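Local coordinates for protein transcriptional regulator (Streptococcus pneumoniae, PDB 2GNP) that probably regulates transcription in response to a sugar or sugar phosphate, which its Rossmann-like putative sugar-binding domain is expected to bind, at residues 87-92 with 189-194; 120-125 with 209-214; 56-61 with 81-86; 74-79 with 110-115; 26-31 with 40-45. All blocks are in the same frame, centred on the assembly; numbering follows the deposited sequence.

Contact 1: residues 87-92 with 189-194; sequences YPLAGG and EICCRF
Cys-191, Cys-192 and Ala-90 bury most of the surface where the loop leaving strand 85-88 meets a tight beta hairpin, and show how a loop can pack on a hairpin tip through small apolar groups, the turn keeping its own hydrogen bonds. The methyl CB of Ala-90 points at the hairpin tip, 3.5 Å from Cys-191 O and 3.8 Å from Cys-192 SG. Cys-191 turns its sulfur the other way: with SG anti to its carbonyl carbon (chi1 -67°), it lies against Leu-89, whose CD1 is 3.9 Å from Cys-191 SG. The tip is a type I' turn from Ile-190 to Arg-193, closed by mutual backbone bonds between those two residues. Inside the hairpin, Cys-192 N gives its hydrogen to Glu-189 OE1 at 2.9 Å, on the anti side of the carboxylate, which braces the turn. Val-156 touches both Leu-89 and Cys-191, Leu-218 packs on Cys-191 and Trp-65 touches Cys-192, so the hairpin tip packs against strand 153-160 of its own sheet and against helix 215-218.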
# COMPACT_ATOMS: atom_id res chain seq x y z
N TYR A 87 -6.13 3.05 -11.82
CA TYR A 87 -5.05 4.07 -11.91
C TYR A 87 -3.87 3.55 -11.08
O TYR A 87 -4.06 2.77 -10.14
CB TYR A 87 -5.49 5.41 -11.31
CG TYR A 87 -6.71 5.97 -11.99
CD1 TYR A 87 -7.96 5.64 -11.49
CD2 TYR A 87 -6.60 6.81 -13.10
CE1 TYR A 87 -9.14 6.13 -12.12
CE2 TYR A 87 -7.77 7.32 -13.73
CZ TYR A 87 -9.02 6.94 -13.21
OH TYR A 87 -10.16 7.41 -13.83
N PRO A 88 -2.64 3.99 -11.43
CA PRO A 88 -1.46 3.72 -10.59
C PRO A 88 -1.36 4.80 -9.52
O PRO A 88 -1.56 6.00 -9.83
CB PRO A 88 -0.27 3.85 -11.59
CG PRO A 88 -0.75 4.92 -12.65
CD PRO A 88 -2.34 4.66 -12.69
N LEU A 89 -1.05 4.39 -8.30
CA LEU A 89 -0.78 5.32 -7.20
C LEU A 89 0.72 5.72 -7.21
O LEU A 89 1.09 6.80 -6.70
CB LEU A 89 -1.11 4.73 -5.85
CG LEU A 89 -2.63 4.44 -5.68
CD1 LEU A 89 -2.71 3.56 -4.43
CD2 LEU A 89 -3.42 5.77 -5.55
N ALA A 90 1.53 4.85 -7.74
CA ALA A 90 2.98 4.99 -7.71
C ALA A 90 3.54 3.83 -8.54
O ALA A 90 2.98 2.71 -8.52
CB ALA A 90 3.48 4.91 -6.26
N GLY A 91 4.66 4.10 -9.20
CA GLY A 91 5.39 3.05 -9.91
C GLY A 91 6.21 2.37 -8.82
O GLY A 91 6.48 2.95 -7.76
N GLY A 92 6.59 1.14 -9.03
CA GLY A 92 7.43 0.58 -7.98
C GLY A 92 8.86 0.87 -8.33
O GLY A 92 9.14 1.62 -9.26
N GLU A 189 7.70 2.48 3.98
CA GLU A 189 7.11 3.25 2.86
C GLU A 189 5.75 2.76 2.46
O GLU A 189 5.40 1.60 2.70
CB GLU A 189 7.99 3.41 1.63
CG GLU A 189 8.20 2.25 0.64
CD GLU A 189 7.01 1.56 -0.09
OE1 GLU A 189 6.01 2.11 -0.70
OE2 GLU A 189 7.07 0.29 -0.07
N ILE A 190 4.98 3.70 1.92
CA ILE A 190 3.66 3.41 1.36
C ILE A 190 3.54 4.28 0.14
O ILE A 190 3.89 5.46 0.16
CB ILE A 190 2.57 3.65 2.45
CG1 ILE A 190 1.20 3.07 2.04
CG2 ILE A 190 2.45 5.20 2.88
CD1 ILE A 190 0.15 3.08 3.23
N CYS A 191 3.05 3.72 -0.98
CA CYS A 191 2.98 4.46 -2.24
C CYS A 191 4.33 5.11 -2.60
O CYS A 191 4.35 6.18 -3.17
CB CYS A 191 1.89 5.51 -2.23
SG CYS A 191 0.25 4.73 -2.17
N CYS A 192 5.41 4.45 -2.23
CA CYS A 192 6.77 4.86 -2.52
C CYS A 192 7.20 6.14 -1.80
O CYS A 192 8.16 6.79 -2.22
CB CYS A 192 6.94 4.96 -4.06
SG CYS A 192 6.66 3.34 -4.86
N ARG A 193 6.50 6.48 -0.72
CA ARG A 193 6.86 7.60 0.18
C ARG A 193 7.30 7.06 1.50
O ARG A 193 6.69 6.14 2.03
CB ARG A 193 5.76 8.63 0.29
CG ARG A 193 5.55 9.28 -1.12
CD ARG A 193 4.36 10.22 -1.02
NE ARG A 193 4.08 10.90 -2.29
CZ ARG A 193 4.83 11.86 -2.80
NH1 ARG A 193 5.94 12.26 -2.13
NH2 ARG A 193 4.53 12.43 -3.99
N PHE A 194 8.40 7.64 1.99
CA PHE A 194 9.13 7.11 3.14
C PHE A 194 8.75 7.90 4.36
O PHE A 194 8.75 9.13 4.32
CB PHE A 194 10.65 7.17 2.84
CG PHE A 194 11.03 6.20 1.73
CD1 PHE A 194 11.34 4.88 2.06
CD2 PHE A 194 10.98 6.57 0.39
CE1 PHE A 194 11.63 3.97 1.08
CE2 PHE A 194 11.25 5.60 -0.63
CZ PHE A 194 11.59 4.33 -0.26

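Contact 2: residues 120-125 with 209-214; sequences MNATIV and RTIAIS
Arg-209 opens the pairing of two irregular segments by crossing Val-125, whose CG1 stands 3.4 Å from Arg-209 NH2. The guanidinium is held mainly by Gln-126 O at NE and by Asp-177 and Asn-205 at NH1, so the valine methyl adds van der Waals contact to a group whose position is set by other bonds. Thr-210 comes next, bridged through its backbone to Val-125. Its methyl, placed anti to the backbone N by chi1 of -60°, runs alongside the Ile-124 side chain, with Thr-210 CG2 3.6 Å from Ile-124 CD1, while its hydroxyl is bonded to Leu-206 O. Ile-211 buries the most surface. Its N-H makes the one direct hydrogen bond of the contact, 2.8 Å from Ile-211 N to Ile-124 O and nearly straight at 167°. Branch CG2 of Ile-211 meets both the selenium of Met-120, a selenomethionine, at 4.1 Å and Ala-122 CB at 4.2 Å. A water donates to Ile-211 O, 2.9 Å away, and weakly to Ala-122 O. Ala-212 ends the apolar row with CB 4.0 Å from Ile-124 CD1. A single beta bridge, flanked by aliphatic contacts, thus joins two loops of this Rossmann-like domain.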
# COMPACT_ATOMS: atom_id res chain seq x y z
N MSE A 120 1.30 3.82 -15.40
CA MSE A 120 2.39 4.69 -14.95
C MSE A 120 3.54 4.57 -15.98
O MSE A 120 4.08 3.50 -16.19
CB MSE A 120 2.85 4.34 -13.53
CG MSE A 120 4.10 5.11 -13.05
SE MSE A 120 3.70 7.03 -13.03
CE MSE A 120 2.41 7.05 -11.61
N ASN A 121 3.87 5.69 -16.61
CA ASN A 121 4.91 5.78 -17.61
C ASN A 121 6.26 6.31 -17.00
O ASN A 121 7.38 5.86 -17.37
CB ASN A 121 4.39 6.71 -18.75
CG ASN A 121 4.85 6.28 -20.16
OD1 ASN A 121 5.25 5.13 -20.39
ND2 ASN A 121 4.74 7.23 -21.15
N ALA A 122 6.15 7.20 -16.01
CA ALA A 122 7.34 7.88 -15.41
C ALA A 122 7.96 7.04 -14.34
O ALA A 122 7.25 6.32 -13.62
CB ALA A 122 6.94 9.23 -14.82
N THR A 123 9.30 7.15 -14.24
CA THR A 123 10.10 6.54 -13.17
C THR A 123 9.73 7.15 -11.82
O THR A 123 9.52 8.37 -11.71
CB THR A 123 11.60 6.85 -13.46
OG1 THR A 123 11.95 6.27 -14.74
CG2 THR A 123 12.47 6.25 -12.43
N ILE A 124 9.67 6.30 -10.80
CA ILE A 124 9.13 6.72 -9.50
C ILE A 124 9.94 7.87 -8.85
O ILE A 124 9.36 8.78 -8.30
CB ILE A 124 8.96 5.49 -8.55
CG1 ILE A 124 8.44 5.89 -7.16
CG2 ILE A 124 10.25 4.72 -8.44
CD1 ILE A 124 7.06 6.54 -7.17
N VAL A 125 11.28 7.82 -8.93
CA VAL A 125 12.11 8.91 -8.33
C VAL A 125 12.92 9.61 -9.45
O VAL A 125 13.69 8.95 -10.18
CB VAL A 125 13.13 8.34 -7.27
CG1 VAL A 125 14.08 9.47 -6.78
CG2 VAL A 125 12.40 7.67 -6.08
N ARG A 209 10.74 14.78 -5.32
CA ARG A 209 11.29 14.19 -6.52
C ARG A 209 10.46 12.95 -6.94
O ARG A 209 10.81 12.30 -7.92
CB ARG A 209 12.74 13.69 -6.31
CG ARG A 209 13.84 14.75 -6.37
CD ARG A 209 15.11 14.30 -5.60
NE ARG A 209 15.64 12.97 -5.95
CZ ARG A 209 16.34 12.22 -5.11
NH1 ARG A 209 16.53 12.65 -3.87
NH2 ARG A 209 16.80 11.04 -5.48
N THR A 210 9.43 12.64 -6.14
CA THR A 210 8.73 11.34 -6.28
C THR A 210 7.41 11.51 -7.07
O THR A 210 6.62 12.43 -6.82
CB THR A 210 8.49 10.74 -4.89
OG1 THR A 210 9.76 10.56 -4.26
CG2 THR A 210 7.75 9.37 -4.98
N ILE A 211 7.23 10.59 -8.04
CA ILE A 211 6.10 10.66 -8.93
C ILE A 211 5.05 9.69 -8.36
O ILE A 211 4.91 8.55 -8.81
CB ILE A 211 6.44 10.31 -10.40
CG1 ILE A 211 7.55 11.24 -10.94
CG2 ILE A 211 5.17 10.48 -11.27
CD1 ILE A 211 7.22 12.70 -10.86
N ALA A 212 4.36 10.13 -7.33
CA ALA A 212 3.35 9.29 -6.66
C ALA A 212 2.28 10.15 -6.04
O ALA A 212 2.48 11.33 -5.77
CB ALA A 212 4.03 8.49 -5.54
N ILE A 213 1.14 9.53 -5.76
CA ILE A 213 0.12 10.21 -4.95
C ILE A 213 0.72 10.74 -3.66
O ILE A 213 1.58 10.11 -3.09
CB ILE A 213 -1.08 9.29 -4.67
CG1 ILE A 213 -2.27 10.03 -4.10
CG2 ILE A 213 -0.68 8.06 -3.80
CD1 ILE A 213 -3.54 9.08 -4.00
N SER A 214 0.29 11.93 -3.25
CA SER A 214 0.76 12.42 -1.93
C SER A 214 0.12 11.67 -0.76
O SER A 214 -0.98 11.13 -0.88
CB SER A 214 0.45 13.91 -1.82
OG SER A 214 -0.95 14.17 -1.69
O HOH W 1 5.94 6.44 -10.44

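Contact 3: residues 56-61 with 81-86; sequences DDNMKI and VRNVHF
Asp-57 turns CG anti to its carbonyl carbon (chi1 -57°), which carries OD1 over to the N-H of Arg-82, while Asn-83, with CG anti to its backbone N (chi1 -166°), extends its amide to Asn-58. These pairs show how side chains can prolong a strand pairing. Arg-82 N lies 3.0 Å from Asp-57 OD1, reaching it from above the carboxylate plane. Asn-83 ND2 donates to Asn-58 OD1 at 2.9 Å; the acceptor lies in the Asn-83 amide plane, although the two amides are turned 75° against each other. Asn-83 OD1 takes a hydrogen from His-85 NE2 at 2.8 Å. Beside these bonds Asn-58 N, in a type II turn, reaches Arg-82 O at 2.8 Å; further on the parallel pairing takes over, His-85 N to Met-59 O at 2.9 Å and Ile-61 N to His-85 O at 2.8 Å. On the face opposite Lys-60 and His-85, Ile-61 CD1 touches Val-84 CG1 at 3.7 Å and Phe-86 CE2 at 3.8 Å. The more exposed turn end is therefore held by one carboxylate that takes a backbone N-H and a side-chain amide pair, the strand end of this beta-alpha-beta unit by parallel-sheet bonds and apolar contact, and the Asn-83 amide is probably fixed in its flip by having both a donor and an acceptor partner.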
# COMPACT_ATOMS: atom_id res chain seq x y z
N ASP A 56 -17.68 -1.51 -6.95
CA ASP A 56 -18.99 -1.28 -7.53
C ASP A 56 -18.88 -0.50 -8.82
O ASP A 56 -17.84 0.02 -9.17
CB ASP A 56 -19.82 -0.45 -6.52
CG ASP A 56 -20.25 -1.26 -5.29
OD1 ASP A 56 -20.65 -2.46 -5.41
OD2 ASP A 56 -20.26 -0.66 -4.18
N ASP A 57 -19.98 -0.42 -9.56
CA ASP A 57 -20.05 0.48 -10.69
C ASP A 57 -19.51 1.88 -10.44
O ASP A 57 -19.67 2.44 -9.31
CB ASP A 57 -21.48 0.70 -11.18
CG ASP A 57 -22.18 -0.59 -11.56
OD1 ASP A 57 -21.53 -1.63 -11.85
OD2 ASP A 57 -23.44 -0.52 -11.55
N ASN A 58 -18.87 2.40 -11.48
CA ASN A 58 -18.45 3.80 -11.60
C ASN A 58 -17.20 4.16 -10.75
O ASN A 58 -16.72 5.29 -10.81
CB ASN A 58 -19.61 4.75 -11.25
CG ASN A 58 -20.81 4.55 -12.13
OD1 ASN A 58 -20.69 4.41 -13.36
ND2 ASN A 58 -21.99 4.54 -11.52
N MSE A 59 -16.66 3.22 -10.01
CA MSE A 59 -15.56 3.56 -9.08
C MSE A 59 -14.20 3.77 -9.76
O MSE A 59 -13.92 3.13 -10.78
CB MSE A 59 -15.47 2.46 -8.06
CG MSE A 59 -16.65 2.54 -7.10
SE MSE A 59 -16.13 1.45 -5.69
CE MSE A 59 -17.48 1.94 -4.36
N LYS A 60 -13.40 4.69 -9.17
CA LYS A 60 -12.03 5.00 -9.55
C LYS A 60 -11.16 4.35 -8.48
O LYS A 60 -11.30 4.68 -7.29
CB LYS A 60 -11.84 6.52 -9.60
CG LYS A 60 -12.66 7.17 -10.71
CD LYS A 60 -12.44 8.67 -10.73
CE LYS A 60 -11.24 8.98 -11.58
NZ LYS A 60 -11.20 10.44 -11.88
N ILE A 61 -10.29 3.43 -8.93
CA ILE A 61 -9.56 2.60 -7.99
C ILE A 61 -8.06 2.73 -8.29
O ILE A 61 -7.64 2.47 -9.43
CB ILE A 61 -10.03 1.11 -8.06
CG1 ILE A 61 -11.54 0.96 -7.75
CG2 ILE A 61 -9.19 0.23 -7.16
CD1 ILE A 61 -12.18 -0.37 -8.23
N VAL A 81 -19.11 -5.25 -13.36
CA VAL A 81 -19.38 -3.86 -13.00
C VAL A 81 -19.16 -2.98 -14.23
O VAL A 81 -18.44 -3.38 -15.15
CB VAL A 81 -18.48 -3.45 -11.77
CG1 VAL A 81 -18.97 -4.02 -10.45
CG2 VAL A 81 -17.02 -3.98 -11.99
N ARG A 82 -19.82 -1.83 -14.27
CA ARG A 82 -19.77 -0.89 -15.39
C ARG A 82 -18.92 0.29 -14.95
O ARG A 82 -18.98 0.73 -13.78
CB ARG A 82 -21.15 -0.29 -15.67
CG ARG A 82 -22.31 -1.16 -16.14
CD ARG A 82 -23.60 -0.40 -15.75
NE ARG A 82 -24.64 -0.30 -16.78
CZ ARG A 82 -25.58 -1.23 -17.00
NH1 ARG A 82 -25.59 -2.32 -16.25
NH2 ARG A 82 -26.51 -1.07 -17.96
N ASN A 83 -18.14 0.82 -15.90
CA ASN A 83 -17.57 2.17 -15.79
C ASN A 83 -16.58 2.29 -14.62
O ASN A 83 -16.47 3.38 -13.99
CB ASN A 83 -18.67 3.26 -15.63
CG ASN A 83 -18.15 4.66 -15.86
OD1 ASN A 83 -17.22 4.90 -16.67
ND2 ASN A 83 -18.76 5.63 -15.17
N VAL A 84 -15.85 1.19 -14.36
CA VAL A 84 -14.79 1.17 -13.32
C VAL A 84 -13.49 1.59 -14.01
O VAL A 84 -13.25 1.21 -15.19
CB VAL A 84 -14.62 -0.21 -12.68
CG1 VAL A 84 -13.45 -0.26 -11.67
CG2 VAL A 84 -15.92 -0.60 -11.92
N HIS A 85 -12.65 2.35 -13.29
CA HIS A 85 -11.40 2.84 -13.88
C HIS A 85 -10.28 2.54 -12.89
O HIS A 85 -10.46 2.79 -11.69
CB HIS A 85 -11.46 4.36 -14.08
CG HIS A 85 -12.59 4.80 -14.97
ND1 HIS A 85 -12.39 5.23 -16.26
CD2 HIS A 85 -13.93 4.85 -14.75
CE1 HIS A 85 -13.56 5.53 -16.80
NE2 HIS A 85 -14.51 5.30 -15.91
N PHE A 86 -9.15 2.01 -13.38
CA PHE A 86 -7.99 1.66 -12.52
C PHE A 86 -6.84 2.62 -12.86
O PHE A 86 -6.60 2.87 -14.03
CB PHE A 86 -7.54 0.21 -12.86
CG PHE A 86 -8.53 -0.83 -12.34
CD1 PHE A 86 -9.42 -1.47 -13.22
CD2 PHE A 86 -8.66 -1.05 -10.97
CE1 PHE A 86 -10.39 -2.32 -12.70
CE2 PHE A 86 -9.55 -1.99 -10.45
CZ PHE A 86 -10.42 -2.62 -11.32

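Contact 4: residues 74-79 with 110-115; sequences DLIHSK and SRKFHG
Lys-112 and the end of helix 67-75 show how one ammonium can serve several carbonyls. The extended lysine chain crosses Ile-76, with Lys-112 CD 3.7 Å from Ile-76 CG2, and brings NZ to Ile-76 O at 2.8 Å, in the carbonyl plane. A weak bond of 3.3 Å joins Lys-112 NZ to Asp-74 O, and Val-73 O also accepts from this ammonium, so three carbonyls at and just past the helix end share one positive group. Lys-112 O in return accepts from Lys-79 N at 3.3 Å. Ser-78 O accepts from His-77 ND1 and from Arg-52. The Lys-79 ammonium is satisfied by Ile-55 O and Arg-52 O, and Asp-74 pairs with Lys-99. Apolar contact comes from Phe-113, whose ring edge meets Ile-76 CD1, 3.5 Å from Phe-113 CZ. Helices 67-75 and 102-113 come before and after strand 85-88, and a lysine that donates to carbonyls at the end of the first joins their C-terminal ends, within the alpha/beta layering of a Rossmann-like domain.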
# COMPACT_ATOMS: atom_id res chain seq x y z
N ASP A 74 -4.35 -12.41 -7.91
CA ASP A 74 -4.41 -13.80 -8.46
C ASP A 74 -5.71 -14.50 -8.01
O ASP A 74 -6.33 -15.30 -8.78
CB ASP A 74 -3.24 -14.61 -7.92
CG ASP A 74 -1.93 -14.35 -8.63
OD1 ASP A 74 -1.89 -13.66 -9.66
OD2 ASP A 74 -0.90 -14.87 -8.13
N LEU A 75 -6.14 -14.24 -6.77
CA LEU A 75 -7.32 -14.95 -6.23
C LEU A 75 -8.66 -14.34 -6.44
O LEU A 75 -9.71 -15.02 -6.34
CB LEU A 75 -7.14 -15.21 -4.74
CG LEU A 75 -5.88 -15.95 -4.31
CD1 LEU A 75 -5.94 -16.17 -2.81
CD2 LEU A 75 -5.72 -17.31 -5.06
N ILE A 76 -8.71 -13.02 -6.70
CA ILE A 76 -9.98 -12.36 -6.69
C ILE A 76 -10.88 -12.84 -7.84
O ILE A 76 -10.39 -13.07 -8.97
CB ILE A 76 -9.80 -10.80 -6.73
CG1 ILE A 76 -11.10 -10.08 -6.37
CG2 ILE A 76 -9.27 -10.35 -8.11
CD1 ILE A 76 -10.87 -8.57 -6.09
N HIS A 77 -12.19 -12.97 -7.55
CA HIS A 77 -13.17 -13.42 -8.56
C HIS A 77 -13.67 -12.26 -9.37
O HIS A 77 -13.95 -11.16 -8.83
CB HIS A 77 -14.38 -14.15 -7.92
CG HIS A 77 -15.15 -14.95 -8.92
ND1 HIS A 77 -16.21 -14.44 -9.64
CD2 HIS A 77 -14.96 -16.22 -9.37
CE1 HIS A 77 -16.64 -15.36 -10.50
NE2 HIS A 77 -15.91 -16.45 -10.34
N SER A 78 -13.83 -12.49 -10.68
CA SER A 78 -14.43 -11.46 -11.56
C SER A 78 -15.83 -11.02 -11.10
O SER A 78 -16.53 -11.73 -10.36
CB SER A 78 -14.52 -12.00 -13.00
OG SER A 78 -15.48 -13.06 -13.04
N LYS A 79 -16.24 -9.84 -11.52
CA LYS A 79 -17.59 -9.30 -11.23
C LYS A 79 -18.02 -8.36 -12.34
O LYS A 79 -17.21 -7.60 -12.86
CB LYS A 79 -17.55 -8.57 -9.88
CG LYS A 79 -18.83 -7.94 -9.33
CD LYS A 79 -18.41 -7.03 -8.10
CE LYS A 79 -19.56 -6.78 -7.16
NZ LYS A 79 -19.09 -5.98 -5.97
N SER A 110 -8.08 -5.14 -14.61
CA SER A 110 -8.90 -4.75 -15.75
C SER A 110 -9.59 -5.96 -16.39
O SER A 110 -10.77 -5.82 -16.82
CB SER A 110 -8.11 -3.93 -16.80
OG SER A 110 -7.38 -4.81 -17.65
N ARG A 111 -8.89 -7.10 -16.44
CA ARG A 111 -9.44 -8.34 -16.98
C ARG A 111 -10.61 -8.86 -16.17
O ARG A 111 -11.58 -9.40 -16.74
CB ARG A 111 -8.36 -9.41 -17.11
CG ARG A 111 -7.27 -9.05 -18.11
CD ARG A 111 -6.29 -10.22 -18.23
NE ARG A 111 -6.93 -11.34 -18.91
CZ ARG A 111 -6.50 -12.61 -18.86
NH1 ARG A 111 -5.45 -12.94 -18.11
NH2 ARG A 111 -7.15 -13.55 -19.54
N LYS A 112 -10.52 -8.70 -14.85
CA LYS A 112 -11.51 -9.31 -13.96
C LYS A 112 -12.71 -8.40 -13.74
O LYS A 112 -13.79 -8.87 -13.43
CB LYS A 112 -10.86 -9.72 -12.66
CG LYS A 112 -10.06 -11.00 -12.88
CD LYS A 112 -9.50 -11.57 -11.64
CE LYS A 112 -8.95 -13.00 -11.84
NZ LYS A 112 -8.15 -13.30 -10.63
N PHE A 113 -12.53 -7.08 -13.92
CA PHE A 113 -13.59 -6.13 -13.63
C PHE A 113 -13.97 -5.25 -14.84
O PHE A 113 -14.74 -4.29 -14.72
CB PHE A 113 -13.19 -5.27 -12.40
CG PHE A 113 -13.09 -6.08 -11.15
CD1 PHE A 113 -14.24 -6.30 -10.35
CD2 PHE A 113 -11.89 -6.67 -10.78
CE1 PHE A 113 -14.13 -7.10 -9.19
CE2 PHE A 113 -11.75 -7.49 -9.68
CZ PHE A 113 -12.88 -7.71 -8.84
N HIS A 114 -13.41 -5.64 -15.99
CA HIS A 114 -13.57 -5.00 -17.27
C HIS A 114 -13.46 -3.51 -17.15
O HIS A 114 -14.32 -2.77 -17.60
CB HIS A 114 -14.87 -5.39 -17.93
CG HIS A 114 -14.79 -6.74 -18.55
ND1 HIS A 114 -14.30 -6.94 -19.83
CD2 HIS A 114 -15.03 -7.97 -18.03
CE1 HIS A 114 -14.30 -8.24 -20.09
NE2 HIS A 114 -14.73 -8.88 -19.02
N GLY A 115 -12.37 -3.07 -16.55
CA GLY A 115 -12.22 -1.62 -16.34
C GLY A 115 -11.29 -0.97 -17.36
O GLY A 115 -10.52 -1.65 -18.07

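Contact 5: residues 26-31 with 40-45; sequences EIIPNE and SERISQ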
# COMPACT_ATOMS: atom_id res chain seq x y z
N GLU A 26 -9.38 -6.57 9.29
CA GLU A 26 -9.48 -8.04 9.38
C GLU A 26 -8.16 -8.55 9.88
O GLU A 26 -7.10 -8.22 9.31
CB GLU A 26 -9.83 -8.71 8.04
CG GLU A 26 -11.31 -8.53 7.57
CD GLU A 26 -11.60 -7.16 6.95
OE1 GLU A 26 -10.67 -6.57 6.36
OE2 GLU A 26 -12.77 -6.71 7.02
N ILE A 27 -8.19 -9.36 10.95
CA ILE A 27 -6.98 -9.98 11.50
C ILE A 27 -7.10 -11.49 11.19
O ILE A 27 -8.00 -12.16 11.73
CB ILE A 27 -6.83 -9.77 13.06
CG1 ILE A 27 -6.75 -8.27 13.41
CG2 ILE A 27 -5.63 -10.50 13.56
CD1 ILE A 27 -6.96 -8.02 14.89
N ILE A 28 -6.21 -11.97 10.33
CA ILE A 28 -6.11 -13.42 10.05
C ILE A 28 -5.36 -14.15 11.15
O ILE A 28 -4.24 -13.78 11.48
CB ILE A 28 -5.43 -13.69 8.66
CG1 ILE A 28 -6.34 -13.27 7.51
CG2 ILE A 28 -5.11 -15.20 8.46
CD1 ILE A 28 -6.49 -11.90 7.35
N PRO A 29 -5.95 -15.24 11.68
CA PRO A 29 -5.27 -16.00 12.72
C PRO A 29 -4.08 -16.76 12.16
O PRO A 29 -4.10 -17.14 10.96
CB PRO A 29 -6.35 -16.99 13.18
CG PRO A 29 -7.22 -17.20 11.99
CD PRO A 29 -7.27 -15.81 11.34
N ASN A 30 -3.06 -16.96 12.99
CA ASN A 30 -1.93 -17.78 12.58
C ASN A 30 -2.19 -19.17 13.17
O ASN A 30 -2.59 -19.26 14.34
CB ASN A 30 -0.62 -17.21 13.11
CG ASN A 30 -0.30 -15.83 12.51
OD1 ASN A 30 -0.74 -14.80 13.03
ND2 ASN A 30 0.42 -15.83 11.40
N GLU A 31 -1.94 -20.22 12.38
CA GLU A 31 -2.20 -21.64 12.76
C GLU A 31 -0.85 -22.33 13.00
O GLU A 31 0.13 -22.04 12.33
CB GLU A 31 -3.02 -22.42 11.68
CG GLU A 31 -4.55 -22.11 11.54
CD GLU A 31 -5.35 -23.07 10.56
OE1 GLU A 31 -4.80 -24.07 10.02
OE2 GLU A 31 -6.57 -22.82 10.30
N SER A 40 0.12 -16.99 3.48
CA SER A 40 -0.12 -16.01 2.40
C SER A 40 -1.41 -16.30 1.64
O SER A 40 -2.15 -15.39 1.28
CB SER A 40 1.10 -15.96 1.46
OG SER A 40 0.83 -15.11 0.35
N GLU A 41 -1.73 -17.58 1.39
CA GLU A 41 -3.02 -17.90 0.78
C GLU A 41 -4.21 -17.40 1.62
O GLU A 41 -5.20 -16.89 1.09
CB GLU A 41 -3.18 -19.42 0.53
CG GLU A 41 -4.30 -19.81 -0.45
CD GLU A 41 -5.69 -19.90 0.18
OE1 GLU A 41 -5.81 -20.00 1.42
OE2 GLU A 41 -6.68 -19.88 -0.58
N ARG A 42 -4.12 -17.60 2.93
CA ARG A 42 -5.26 -17.31 3.81
C ARG A 42 -5.51 -15.82 3.85
O ARG A 42 -6.65 -15.40 3.76
CB ARG A 42 -4.97 -17.82 5.21
CG ARG A 42 -6.24 -17.97 6.08
CD ARG A 42 -6.10 -19.15 7.12
NE ARG A 42 -4.98 -18.88 7.96
CZ ARG A 42 -4.01 -19.71 8.28
NH1 ARG A 42 -3.98 -21.02 7.92
NH2 ARG A 42 -3.07 -19.20 9.02
N ILE A 43 -4.42 -15.05 3.93
CA ILE A 43 -4.50 -13.60 3.99
C ILE A 43 -5.00 -13.11 2.63
O ILE A 43 -5.90 -12.27 2.56
CB ILE A 43 -3.14 -12.98 4.36
CG1 ILE A 43 -2.77 -13.31 5.82
CG2 ILE A 43 -3.14 -11.45 4.12
CD1 ILE A 43 -1.34 -12.98 6.17
N SER A 44 -4.42 -13.64 1.57
CA SER A 44 -4.79 -13.22 0.21
C SER A 44 -6.24 -13.48 -0.12
O SER A 44 -6.86 -12.68 -0.83
CB SER A 44 -3.89 -13.88 -0.84
OG SER A 44 -2.56 -13.51 -0.69
N GLN A 45 -6.80 -14.61 0.34
CA GLN A 45 -8.20 -14.91 0.03
C GLN A 45 -9.15 -13.95 0.75
O GLN A 45 -10.17 -13.53 0.22
CB GLN A 45 -8.51 -16.38 0.39
CG GLN A 45 -9.88 -16.81 -0.02
CD GLN A 45 -10.08 -16.71 -1.54
OE1 GLN A 45 -10.95 -15.98 -2.00
NE2 GLN A 45 -9.26 -17.41 -2.31
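Arg-42 reaches from helix 36-54 to Ile-28 at the end of strand 24-28, an example of a long side chain serving an apolar and a polar neighbour in turn. Its CB starts 4.2 Å from Ile-28 CG2, and CG, anti to the backbone N (chi1 -162°), closes to 3.8 Å from that methyl. Bends at chi2 and chi3 then lay the guanidinium beside the strand, NE 3.7 Å from Ile-28 CG2, which sits at the group's edge. CZ lies 3.7 Å from Pro-29 O. NH2 makes a weak, bent hydrogen bond to Pro-29 O at 3.0 Å; its stronger partner is Asp-34, which also accepts from Glu-31 N. Glu-31 lies over the group, its CG above one face; the Arg-42 NH1 to Glu-31 OE1 pairing is long, 3.8 Å, with no N-H aimed at the oxygen. Deeper in, Ile-28 CB rests 3.9 Å from Ile-43 CG1. The helix that follows strand 24-28 packs back on it here, in the strand-then-helix manner of a Rossmann-like alpha/beta domain.

Overall arrangement
The five contacts illustrate how chemistry follows depth in one alpha/beta domain. Contact 1 is the most central, and it and contact 2, about 7 Å away between centres, are buried; they meet directly, through Leu-89 O with Ile-213 N and Arg-193 NE with Ile-213 O. Contacts 3, 4 and 5 are partly buried and richer in charged and amide groups. Contact 3 shares strand 85-88 with contact 1, and Phe-86 links it to Phe-113 of contact 4. Leu-75 carries contact 4 onto helix 36-54 of contact 5. Contacts 2 and 5 lie on opposite sides of the chain's centre, about 31 Å apart between centres.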